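Local coordinates for protein tRNA (adenine(22)-N(1))-methyltransferase (Bacillus subtilis, PDB 6Q56) that catalyses the S-adenosyl-L-methionine-dependent methylation of adenosine 22 in tRNA, forming N(1)-methyladenosine, at residues R9-A14 and P34-L39; L57-Q62 and I72-G77; E143-E148 and S152-V157. The protein carries 2 engineered substitutions. One frame throughout, in Å; residues are numbered along the deposited sequence.

Contact 1 (R9-A14 and P34-L39). Engineered in segment 34-39: S35 (natural residue Cys).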
loop_
_atom_site.group_PDB
_atom_site.type_symbol
_atom_site.label_atom_id
_atom_site.label_comp_id
_atom_site.label_asym_id
_atom_site.label_seq_id
_atom_site.Cartn_x
_atom_site.Cartn_y
_atom_site.Cartn_z
ATOM N N ARG A 9 2.333 1.692 12.129
ATOM C CA ARG A 9 2.098 1.347 10.737
ATOM C C ARG A 9 0.952 0.357 10.544
ATOM O O ARG A 9 0.025 0.634 9.805
ATOM C CB ARG A 9 3.376 0.795 10.119
ATOM C CG ARG A 9 3.334 0.601 8.628
ATOM C CD ARG A 9 4.733 0.338 8.122
ATOM N NE ARG A 9 5.436 -0.593 8.988
ATOM C CZ ARG A 9 5.343 -1.908 8.888
ATOM N NH1 ARG A 9 4.586 -2.454 7.958
ATOM N NH2 ARG A 9 6.015 -2.678 9.716
ATOM N N LEU A 10 1.027 -0.798 11.192
ATOM C CA LEU A 10 -0.013 -1.807 11.057
ATOM C C LEU A 10 -1.264 -1.426 11.837
ATOM O O LEU A 10 -2.361 -1.838 11.497
ATOM C CB LEU A 10 0.503 -3.176 11.480
ATOM C CG LEU A 10 1.624 -3.724 10.602
ATOM C CD1 LEU A 10 1.855 -5.200 10.865
ATOM C CD2 LEU A 10 1.314 -3.493 9.137
ATOM N N GLN A 11 -1.089 -0.625 12.877
ATOM C CA GLN A 11 -2.213 -0.167 13.666
ATOM C C GLN A 11 -3.094 0.623 12.727
ATOM O O GLN A 11 -4.306 0.452 12.694
ATOM C CB GLN A 11 -1.750 0.719 14.815
ATOM C CG GLN A 11 -2.859 1.084 15.778
ATOM C CD GLN A 11 -3.560 -0.137 16.310
ATOM O OE1 GLN A 11 -2.921 -1.066 16.787
ATOM N NE2 GLN A 11 -4.882 -0.146 16.228
ATOM N N THR A 12 -2.450 1.490 11.960
ATOM C CA THR A 12 -3.120 2.329 10.988
ATOM C C THR A 12 -3.879 1.469 9.997
ATOM O O THR A 12 -5.021 1.751 9.681
ATOM C CB THR A 12 -2.117 3.228 10.242
ATOM O OG1 THR A 12 -1.602 4.214 11.139
ATOM C CG2 THR A 12 -2.773 3.927 9.072
ATOM N N VAL A 13 -3.240 0.414 9.515
ATOM C CA VAL A 13 -3.865 -0.485 8.559
ATOM C C VAL A 13 -5.113 -1.125 9.153
ATOM O O VAL A 13 -6.159 -1.150 8.534
ATOM C CB VAL A 13 -2.883 -1.583 8.106
ATOM C CG1 VAL A 13 -3.587 -2.641 7.282
ATOM C CG2 VAL A 13 -1.735 -0.977 7.322
ATOM N N ALA A 14 -4.978 -1.642 10.362
ATOM C CA ALA A 14 -6.079 -2.304 11.047
ATOM C C ALA A 14 -7.330 -1.437 11.180
ATOM O O ALA A 14 -8.436 -1.938 11.089
ATOM C CB ALA A 14 -5.630 -2.785 12.420
ATOM N N PRO A 34 -3.673 -9.876 11.721
ATOM C CA PRO A 34 -4.933 -10.624 11.700
ATOM C C PRO A 34 -5.335 -11.130 13.080
ATOM O O PRO A 34 -6.512 -11.142 13.397
ATOM C CB PRO A 34 -4.656 -11.786 10.736
ATOM C CG PRO A 34 -3.216 -11.717 10.385
ATOM C CD PRO A 34 -2.745 -10.336 10.683
ATOM N N SER A 35 -4.372 -11.535 13.892
ATOM C CA SER A 35 -4.680 -12.015 15.227
ATOM C C SER A 35 -5.257 -10.858 16.016
ATOM O O SER A 35 -6.238 -10.992 16.730
ATOM C CB SER A 35 -3.424 -12.540 15.914
ATOM O OG SER A 35 -3.021 -13.789 15.396
ATOM N N TYR A 36 -4.618 -9.713 15.858
ATOM C CA TYR A 36 -5.022 -8.490 16.528
ATOM C C TYR A 36 -6.418 -8.064 16.102
ATOM O O TYR A 36 -7.205 -7.618 16.922
ATOM C CB TYR A 36 -4.024 -7.373 16.223
ATOM C CG TYR A 36 -4.428 -6.006 16.707
ATOM C CD1 TYR A 36 -5.322 -5.237 15.992
ATOM C CD2 TYR A 36 -3.903 -5.481 17.868
ATOM C CE1 TYR A 36 -5.687 -3.985 16.422
ATOM C CE2 TYR A 36 -4.262 -4.229 18.306
ATOM C CZ TYR A 36 -5.152 -3.486 17.580
ATOM O OH TYR A 36 -5.516 -2.245 18.017
ATOM N N ALA A 37 -6.713 -8.194 14.816
ATOM C CA ALA A 37 -8.006 -7.788 14.282
ATOM C C ALA A 37 -9.149 -8.662 14.768
ATOM O O ALA A 37 -10.208 -8.164 15.121
ATOM C CB ALA A 37 -7.968 -7.769 12.766
ATOM N N VAL A 38 -8.919 -9.963 14.782
ATOM C CA VAL A 38 -9.916 -10.918 15.222
ATOM C C VAL A 38 -10.130 -10.828 16.728
ATOM O O VAL A 38 -11.254 -10.849 17.200
ATOM C CB VAL A 38 -9.511 -12.340 14.818
ATOM C CG1 VAL A 38 -10.430 -13.367 15.445
ATOM C CG2 VAL A 38 -9.524 -12.461 13.312
ATOM N N LEU A 39 -9.043 -10.713 17.473
ATOM C CA LEU A 39 -9.121 -10.601 18.920
ATOM C C LEU A 39 -9.871 -9.350 19.349
ATOM O O LEU A 39 -10.628 -9.373 20.307
ATOM C CB LEU A 39 -7.730 -10.552 19.529
ATOM C CG LEU A 39 -6.941 -11.848 19.613
ATOM C CD1 LEU A 39 -5.504 -11.550 19.972
ATOM C CD2 LEU A 39 -7.560 -12.769 20.640
#
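The helical segments 9-14 and 34-39 come nearest through A14 and A37, whose CA atoms are 6.7 Å apart, and the contact is made by Q11 and A14 on one helix and Y36 on the other. The CG of Y36 is anti to the backbone N (chi1 172°), and the ring reaches across to the amide of Q11. Q11 NE2 donates to Y36 OH at 2.8 Å with a moderately bent N-H...O angle of 144°, the hydroxyl lying slightly out of the amide plane. Q11 starts off to one side; a bend at chi2 brings its amide round to the phenol, and the two side chains cross at about a right angle with their planes 70° apart. The same amide nitrogen also bonds E15 OE2, one turn further along, so two acceptors hold the orientation of the amide. A14 CB also meets the ring obliquely, 4.2 Å from Y36 CE1. The contact is small, joining two helices on one side of the Rossmann-like sheet. Helix 8-14 packs V13 and T12 on V155 of strand 151-159, whereas helix 32-39 sets P34 and A37 against strands 21-26 and 43-50, and Y36 also touches L6.

Contact 2 (L57-Q62 and I72-G77)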
loop_
_atom_site.group_PDB
_atom_site.type_symbol
_atom_site.label_atom_id
_atom_site.label_comp_id
_atom_site.label_asym_id
_atom_site.label_seq_id
_atom_site.Cartn_x
_atom_site.Cartn_y
_atom_site.Cartn_z
ATOM N N LEU A 57 5.143 -21.676 8.794
ATOM C CA LEU A 57 5.068 -22.472 10.002
ATOM C C LEU A 57 4.976 -21.602 11.247
ATOM O O LEU A 57 4.246 -21.923 12.167
ATOM C CB LEU A 57 6.253 -23.421 10.103
ATOM C CG LEU A 57 6.036 -24.773 9.429
ATOM C CD1 LEU A 57 5.940 -24.629 7.919
ATOM C CD2 LEU A 57 7.144 -25.740 9.807
ATOM N N SER A 58 5.713 -20.503 11.266
ATOM C CA SER A 58 5.716 -19.605 12.412
ATOM C C SER A 58 4.392 -18.863 12.588
ATOM O O SER A 58 4.015 -18.520 13.697
ATOM C CB SER A 58 6.854 -18.593 12.295
ATOM O OG SER A 58 6.533 -17.539 11.408
ATOM N N ALA A 59 3.688 -18.612 11.496
ATOM C CA ALA A 59 2.417 -17.927 11.583
ATOM C C ALA A 59 1.380 -18.917 12.078
ATOM O O ALA A 59 0.556 -18.605 12.920
ATOM C CB ALA A 59 2.025 -17.366 10.233
ATOM N N LYS A 60 1.454 -20.128 11.552
ATOM C CA LYS A 60 0.538 -21.186 11.931
ATOM C C LYS A 60 0.700 -21.492 13.410
ATOM O O LYS A 60 -0.266 -21.768 14.097
ATOM C CB LYS A 60 0.809 -22.445 11.106
ATOM C CG LYS A 60 -0.387 -23.356 10.922
ATOM C CD LYS A 60 -0.106 -24.416 9.873
ATOM C CE LYS A 60 0.914 -25.425 10.368
ATOM N NZ LYS A 60 1.390 -26.334 9.291
ATOM N N ARG A 61 1.932 -21.440 13.893
ATOM C CA ARG A 61 2.215 -21.732 15.286
ATOM C C ARG A 61 1.763 -20.626 16.222
ATOM O O ARG A 61 1.384 -20.893 17.347
ATOM C CB ARG A 61 3.702 -22.003 15.486
ATOM C CG ARG A 61 4.127 -23.371 14.998
ATOM C CD ARG A 61 3.247 -24.467 15.574
ATOM N NE ARG A 61 3.421 -25.723 14.861
ATOM C CZ ARG A 61 4.281 -26.671 15.212
ATOM N NH1 ARG A 61 5.048 -26.516 16.280
ATOM N NH2 ARG A 61 4.368 -27.777 14.495
ATOM N N GLN A 62 1.807 -19.387 15.761
ATOM C CA GLN A 62 1.376 -18.278 16.582
ATOM C C GLN A 62 -0.130 -18.352 16.718
ATOM O O GLN A 62 -0.668 -18.242 17.813
ATOM C CB GLN A 62 1.780 -16.955 15.956
ATOM C CG GLN A 62 1.621 -15.770 16.883
ATOM C CD GLN A 62 2.469 -15.896 18.130
ATOM O OE1 GLN A 62 3.276 -16.814 18.256
ATOM N NE2 GLN A 62 2.284 -14.975 19.066
ATOM N N ILE A 72 -8.910 -18.104 12.365
ATOM C CA ILE A 72 -7.826 -17.717 11.476
ATOM C C ILE A 72 -7.235 -18.890 10.724
ATOM O O ILE A 72 -6.873 -19.896 11.301
ATOM C CB ILE A 72 -6.704 -17.010 12.244
ATOM C CG1 ILE A 72 -7.252 -15.763 12.927
ATOM C CG2 ILE A 72 -5.573 -16.643 11.304
ATOM C CD1 ILE A 72 -6.200 -14.877 13.535
ATOM N N SER A 73 -7.141 -18.727 9.418
ATOM C CA SER A 73 -6.599 -19.745 8.550
ATOM C C SER A 73 -5.297 -19.280 7.933
ATOM O O SER A 73 -5.292 -18.412 7.074
ATOM C CB SER A 73 -7.600 -20.076 7.447
ATOM O OG SER A 73 -7.053 -20.968 6.505
ATOM N N VAL A 74 -4.196 -19.869 8.380
ATOM C CA VAL A 74 -2.886 -19.541 7.860
ATOM C C VAL A 74 -2.644 -20.430 6.654
ATOM O O VAL A 74 -2.624 -21.646 6.764
ATOM C CB VAL A 74 -1.780 -19.769 8.903
ATOM C CG1 VAL A 74 -0.433 -19.351 8.344
ATOM C CG2 VAL A 74 -2.082 -19.008 10.175
ATOM N N ARG A 75 -2.466 -19.809 5.500
ATOM C CA ARG A 75 -2.255 -20.544 4.271
ATOM C C ARG A 75 -0.955 -20.173 3.598
ATOM O O ARG A 75 -0.465 -19.069 3.737
ATOM C CB ARG A 75 -3.418 -20.294 3.324
ATOM C CG ARG A 75 -4.761 -20.528 3.974
ATOM C CD ARG A 75 -5.911 -20.162 3.069
ATOM N NE ARG A 75 -7.183 -20.238 3.757
ATOM C CZ ARG A 75 -8.340 -19.900 3.211
ATOM N NH1 ARG A 75 -8.383 -19.462 1.964
ATOM N NH2 ARG A 75 -9.453 -19.994 3.911
ATOM N N GLN A 76 -0.405 -21.122 2.862
ATOM C CA GLN A 76 0.831 -20.904 2.156
ATOM C C GLN A 76 0.538 -20.751 0.680
ATOM O O GLN A 76 -0.203 -21.531 0.101
ATOM C CB GLN A 76 1.803 -22.053 2.391
ATOM C CG GLN A 76 3.060 -21.951 1.555
ATOM C CD GLN A 76 4.185 -22.816 2.062
ATOM O OE1 GLN A 76 3.966 -23.863 2.654
ATOM N NE2 GLN A 76 5.401 -22.380 1.819
ATOM N N GLY A 77 1.123 -19.728 0.080
ATOM C CA GLY A 77 0.928 -19.462 -1.325
ATOM C C GLY A 77 1.434 -18.096 -1.719
ATOM O O GLY A 77 1.798 -17.295 -0.874
#
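A59 is the first residue along 57-62 to meet strand 72-76: its methyl group points at the strand, and A59 CB lies 3.7 Å from V74 CG1. A59 also touches E50 of strand 43-50, which places this small residue where the helix comes down on two adjoining strands. K60 follows, with its CA 5.6 Å from the CA of V74. Here the valine meets the helix backbone as much as a side chain, for V74 CG1 is 3.8 Å from K60 N and V74 CG2 is equally far from A59 O. The lysine contributes little beyond its base, K60 CB standing 4.3 Å from V74 CB, while the rest of its chain leads away. Further on, the end of Q62 leads away from the strand to pack on Y32 of helix 32-39.

V74 thus carries the strand's side of the contact. With CG1 anti to the backbone N (chi1 -177°), one methyl faces A59 and the other lies along the backbone between A59 and K60; F56 and V63 of the same helix add to its surroundings. An alanine here would lose both methyls and is likely to open a gap beneath A59 and K60. On the other side of the strand, R75 NE donates to S73 OG at 2.8 Å, nearly straight at 172° and in the guanidinium plane, while R75 NH2 forms a salt bridge with E87; these bonds fix the group's rotation. Helix 53-65 is the crossover of a beta-alpha-beta unit, linking strand 43-50 to its parallel neighbour 72-76 at the sheet edge, as in the Rossmann-like fold of S-adenosylmethionine-dependent methyltransferases.

Contact 3 (E143-E148 and S152-V157). Engineered in segment 152-157: S152 (natural residue Cys).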
loop_
_atom_site.group_PDB
_atom_site.type_symbol
_atom_site.label_atom_id
_atom_site.label_comp_id
_atom_site.label_asym_id
_atom_site.label_seq_id
_atom_site.Cartn_x
_atom_site.Cartn_y
_atom_site.Cartn_z
ATOM N N GLU A 143 -6.349 7.944 2.411
ATOM C CA GLU A 143 -4.917 7.772 2.420
ATOM C C GLU A 143 -4.365 8.412 3.666
ATOM O O GLU A 143 -4.878 9.417 4.130
ATOM C CB GLU A 143 -4.268 8.499 1.255
ATOM C CG GLU A 143 -4.538 7.956 -0.125
ATOM C CD GLU A 143 -3.838 8.779 -1.185
ATOM O OE1 GLU A 143 -3.948 10.013 -1.149
ATOM O OE2 GLU A 143 -3.173 8.188 -2.041
ATOM N N VAL A 144 -3.304 7.837 4.194
ATOM C CA VAL A 144 -2.642 8.398 5.348
ATOM C C VAL A 144 -1.150 8.242 5.143
ATOM O O VAL A 144 -0.694 7.267 4.567
ATOM C CB VAL A 144 -3.053 7.725 6.674
ATOM C CG1 VAL A 144 -2.802 6.240 6.629
ATOM C CG2 VAL A 144 -2.276 8.320 7.827
ATOM N N ILE A 145 -0.392 9.215 5.607
ATOM C CA ILE A 145 1.048 9.139 5.530
ATOM C C ILE A 145 1.547 9.549 6.891
ATOM O O ILE A 145 1.242 10.626 7.379
ATOM C CB ILE A 145 1.688 10.007 4.441
ATOM C CG1 ILE A 145 3.184 9.695 4.387
ATOM C CG2 ILE A 145 1.464 11.476 4.723
ATOM C CD1 ILE A 145 3.921 10.262 3.203
ATOM N N LEU A 146 2.305 8.661 7.503
ATOM C CA LEU A 146 2.839 8.899 8.819
ATOM C C LEU A 146 4.262 8.414 8.860
ATOM O O LEU A 146 4.725 7.769 7.937
ATOM C CB LEU A 146 2.021 8.117 9.839
ATOM C CG LEU A 146 0.530 8.431 9.846
ATOM C CD1 LEU A 146 -0.267 7.313 10.489
ATOM C CD2 LEU A 146 0.257 9.752 10.541
ATOM N N GLU A 147 4.956 8.711 9.944
ATOM C CA GLU A 147 6.312 8.226 10.084
ATOM C C GLU A 147 6.420 7.449 11.386
ATOM O O GLU A 147 5.704 7.710 12.347
ATOM C CB GLU A 147 7.344 9.349 9.981
ATOM C CG GLU A 147 7.624 10.117 11.250
ATOM C CD GLU A 147 8.615 11.241 11.018
ATOM O OE1 GLU A 147 9.288 11.230 9.970
ATOM O OE2 GLU A 147 8.716 12.138 11.879
ATOM N N GLU A 148 7.309 6.472 11.387
ATOM C CA GLU A 148 7.537 5.645 12.548
ATOM C C GLU A 148 8.998 5.268 12.581
ATOM O O GLU A 148 9.523 4.722 11.622
ATOM C CB GLU A 148 6.682 4.384 12.498
ATOM C CG GLU A 148 6.813 3.510 13.729
ATOM C CD GLU A 148 5.768 2.418 13.794
ATOM O OE1 GLU A 148 5.100 2.166 12.779
ATOM O OE2 GLU A 148 5.619 1.807 14.863
ATOM N N SER A 152 9.026 7.018 6.925
ATOM C CA SER A 152 7.693 7.397 6.502
ATOM C C SER A 152 7.019 6.206 5.843
ATOM O O SER A 152 7.652 5.421 5.152
ATOM C CB SER A 152 7.743 8.583 5.550
ATOM O OG SER A 152 8.248 8.202 4.294
ATOM N N TYR A 153 5.724 6.074 6.068
ATOM C CA TYR A 153 4.981 4.976 5.502
ATOM C C TYR A 153 3.620 5.467 5.077
ATOM O O TYR A 153 3.004 6.274 5.754
ATOM C CB TYR A 153 4.855 3.837 6.511
ATOM C CG TYR A 153 4.024 4.183 7.718
ATOM C CD1 TYR A 153 2.648 4.040 7.699
ATOM C CD2 TYR A 153 4.613 4.652 8.880
ATOM C CE1 TYR A 153 1.884 4.358 8.800
ATOM C CE2 TYR A 153 3.854 4.972 9.988
ATOM C CZ TYR A 153 2.494 4.823 9.941
ATOM O OH TYR A 153 1.741 5.136 11.032
ATOM N N GLU A 154 3.167 4.974 3.938
ATOM C CA GLU A 154 1.881 5.343 3.399
ATOM C C GLU A 154 0.915 4.182 3.491
ATOM O O GLU A 154 1.315 3.028 3.463
ATOM C CB GLU A 154 2.025 5.744 1.944
ATOM C CG GLU A 154 2.712 7.069 1.725
ATOM C CD GLU A 154 3.371 7.147 0.373
ATOM O OE1 GLU A 154 3.901 6.122 -0.078
ATOM O OE2 GLU A 154 3.362 8.227 -0.231
ATOM N N VAL A 155 -0.363 4.505 3.592
ATOM C CA VAL A 155 -1.409 3.507 3.663
ATOM C C VAL A 155 -2.534 3.951 2.747
ATOM O O VAL A 155 -3.096 5.023 2.913
ATOM C CB VAL A 155 -1.934 3.319 5.092
ATOM C CG1 VAL A 155 -3.110 2.363 5.106
ATOM C CG2 VAL A 155 -0.834 2.804 5.992
ATOM N N LEU A 156 -2.844 3.116 1.768
ATOM C CA LEU A 156 -3.885 3.419 0.805
ATOM C C LEU A 156 -5.096 2.540 1.032
ATOM O O LEU A 156 -4.978 1.345 1.239
ATOM C CB LEU A 156 -3.365 3.229 -0.616
ATOM C CG LEU A 156 -2.406 4.294 -1.138
ATOM C CD1 LEU A 156 -1.179 4.421 -0.255
ATOM C CD2 LEU A 156 -2.010 3.989 -2.564
ATOM N N VAL A 157 -6.267 3.149 0.986
ATOM C CA VAL A 157 -7.505 2.430 1.184
ATOM C C VAL A 157 -8.372 2.612 -0.033
ATOM O O VAL A 157 -8.629 3.726 -0.455
ATOM C CB VAL A 157 -8.260 2.939 2.408
ATOM C CG1 VAL A 157 -9.568 2.193 2.563
ATOM C CG2 VAL A 157 -7.393 2.818 3.644
#
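Four backbone bonds join 143-148 to 152-157 as antiparallel partners, two for each of the hydrogen-bonded pairs V144-V155 and L146-Y153. V144 N gives to V155 O at 3.1 Å and V155 N returns to V144 O; L146 N meets Y153 O. The shortest is Y153 N to L146 O, 2.7 Å, with the donor nearly along the C=O axis (173°). L146 O takes a further CA-H...O contact from S152, which is engineered, and lies over one face of the Y153 ring, offset toward its rim. The ring folds back under the neighbouring strand because its CG sits between the backbone N and the carbonyl carbon (chi1 66°), which brings L146 CB to 3.3 Å from Y153 CZ. The phenol oxygen has a weak hydrogen bond with T12 OG1, and E148 CB packs obliquely on the ring, 3.8 Å from Y153 CE2. V144 and V155 also lie on this face, tightly packed, with V144 CG1 3.4 Å from V155 CB.

The opposite face carries E143, I145 and E154. I145 CD1 lies 3.7 Å from E154 CG, the two side chains running alongside each other. I145 O accepts from N187 ND2. The buried carboxylate of E143 is satisfied by a salt bridge to R130 and the backbone N of L182; E148 instead accepts from the backbone N of K8 and R9. This hairpin occupies the sheet edge: 139-148 is outermost, 151-159 pairs on its other side with 117-122, helix 8-14 covers the Y153 face, and helices 180-185 and 188-210 pack on the I145 face.

Contacts 1, 2 and 3 follow one another along the chain and are arrayed along one seven-stranded sheet, contact 1 between two helices packed on it. Contact 2 lies at the 72-76 edge and contact 3 at the 139-148 edge, with centres 26 Å apart and nearest atoms about 18 Å apart. Contact 1 lies between, its centre 16 Å from that of contact 2 and 15 Å from that of contact 3, and touches both: I72 CD1 packs 3.7 Å from S35 CA, an engineered position, while on the other side T12 CG2 meets V144 CG1 at 3.4 Å. The nickel ion, bound by H125 and H128, is about 10 Å from the side chain of E154 in contact 3.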